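Conserved exported protein (Bacteroides fragilis, PDB 3CLW) probably acts as a glycoside hydrolase that cleaves O-glycosidic bonds, although its substrate is unknown. Local coordinates at residues A74-Y77 with K83-D86. Sequence-based numbering, arbitrary orientation.
Sequences AGSY and KEVD
Ser76 lies against a face of the Glu84 carboxylate: its CA and CB stand over the flat group, each 3.7 Å from Glu84 CD, and the closest approach is Ser76 CB to Glu84 OE1 at 3.1 Å. No hydrogen bond joins the two segments. The glutamate chain folds back at chi2 (-73°), which carries the carboxylate round to its own backbone, where Val85 N donates to the anti lone pair of Glu84 OE1 over 3.2 Å. Thr142 OG1 also bonds this oxygen, and Asn79 ND2, from the short connection between the segments, bonds OE2; gripped at both oxygens, the buried group is held in its rotation. Val85 approaches Ser76 beside the carboxylate with one methyl, CG2, which lies 3.6 Å from both CB and OG of the serine. With chi1 at 52° the hydroxyl sits over its own backbone, flanked by N and C, and bonds Glu198 OE1 and Thr92 N. Both segments belong to the long loop between strand 68-71 and helix 108-119 of the TIM-barrel domain. Thr142 and Glu198 come from the loops that follow the next two parallel strands, 125-128 and 178-182, so three successive beta-alpha loops meet here.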
loop_
_atom_site.group_PDB
_atom_site.type_symbol
_atom_site.label_atom_id
_atom_site.label_comp_id
_atom_site.label_asym_id
_atom_site.label_seq_id
_atom_site.Cartn_x
_atom_site.Cartn_y
_atom_site.Cartn_z
ATOM N N ALA A 74 6.483 13.933 12.817
ATOM C CA ALA A 74 7.487 14.950 12.545
ATOM C C ALA A 74 7.235 16.105 13.500
ATOM O O ALA A 74 7.956 17.105 13.478
ATOM C CB ALA A 74 7.383 15.404 11.079
ATOM N N GLY A 75 6.192 15.966 14.331
ATOM C CA GLY A 75 5.929 16.899 15.414
ATOM C C GLY A 75 5.143 18.141 15.041
ATOM O O GLY A 75 5.252 19.175 15.695
ATOM N N SER A 76 4.345 18.066 13.994
ATOM C CA SER A 76 3.486 19.183 13.687
ATOM C C SER A 76 2.466 19.422 14.834
ATOM O O SER A 76 1.902 20.493 14.949
ATOM C CB SER A 76 2.766 18.956 12.361
ATOM O OG SER A 76 2.112 17.715 12.337
ATOM N N TYR A 77 2.271 18.429 15.689
ATOM C CA TYR A 77 1.433 18.597 16.864
ATOM C C TYR A 77 2.118 19.443 17.946
ATOM O O TYR A 77 1.532 20.411 18.427
ATOM C CB TYR A 77 0.972 17.241 17.435
ATOM C CG TYR A 77 0.206 17.391 18.738
ATOM C CD1 TYR A 77 -1.160 17.682 18.728
ATOM C CD2 TYR A 77 0.850 17.269 19.982
ATOM C CE1 TYR A 77 -1.880 17.826 19.906
ATOM C CE2 TYR A 77 0.150 17.426 21.157
ATOM C CZ TYR A 77 -1.239 17.710 21.117
ATOM O OH TYR A 77 -1.989 17.859 22.304
ATOM N N LYS A 83 3.395 28.091 11.791
ATOM C CA LYS A 83 2.649 27.939 10.528
ATOM C C LYS A 83 2.681 26.463 10.129
ATOM O O LYS A 83 3.487 26.046 9.297
ATOM C CB LYS A 83 3.209 28.819 9.395
ATOM C CG LYS A 83 3.442 30.273 9.817
ATOM C CD LYS A 83 3.655 31.272 8.657
ATOM C CE LYS A 83 3.522 32.722 9.238
ATOM N NZ LYS A 83 3.881 33.837 8.253
ATOM N N GLU A 84 1.815 25.680 10.766
ATOM C CA GLU A 84 1.886 24.216 10.702
ATOM C C GLU A 84 0.658 23.597 10.039
ATOM O O GLU A 84 -0.194 24.312 9.505
ATOM C CB GLU A 84 2.055 23.658 12.116
ATOM C CG GLU A 84 3.504 23.475 12.548
ATOM C CD GLU A 84 4.202 22.279 11.848
ATOM O OE1 GLU A 84 3.596 21.636 10.970
ATOM O OE2 GLU A 84 5.372 21.989 12.168
ATOM N N VAL A 85 0.579 22.265 10.060
ATOM C CA VAL A 85 -0.627 21.540 9.647
ATOM C C VAL A 85 -1.846 22.219 10.273
ATOM O O VAL A 85 -1.869 22.513 11.487
ATOM C CB VAL A 85 -0.544 20.042 10.074
ATOM C CG1 VAL A 85 -1.809 19.258 9.687
ATOM C CG2 VAL A 85 0.706 19.392 9.458
ATOM N N ASP A 86 -2.850 22.480 9.440
ATOM C CA ASP A 86 -3.954 23.380 9.817
ATOM C C ASP A 86 -5.171 22.708 10.477
ATOM O O ASP A 86 -6.206 23.347 10.668
ATOM C CB ASP A 86 -4.381 24.255 8.617
ATOM C CG ASP A 86 -4.970 23.454 7.460
ATOM O OD1 ASP A 86 -5.415 22.302 7.634
ATOM O OD2 ASP A 86 -4.996 23.990 6.335
#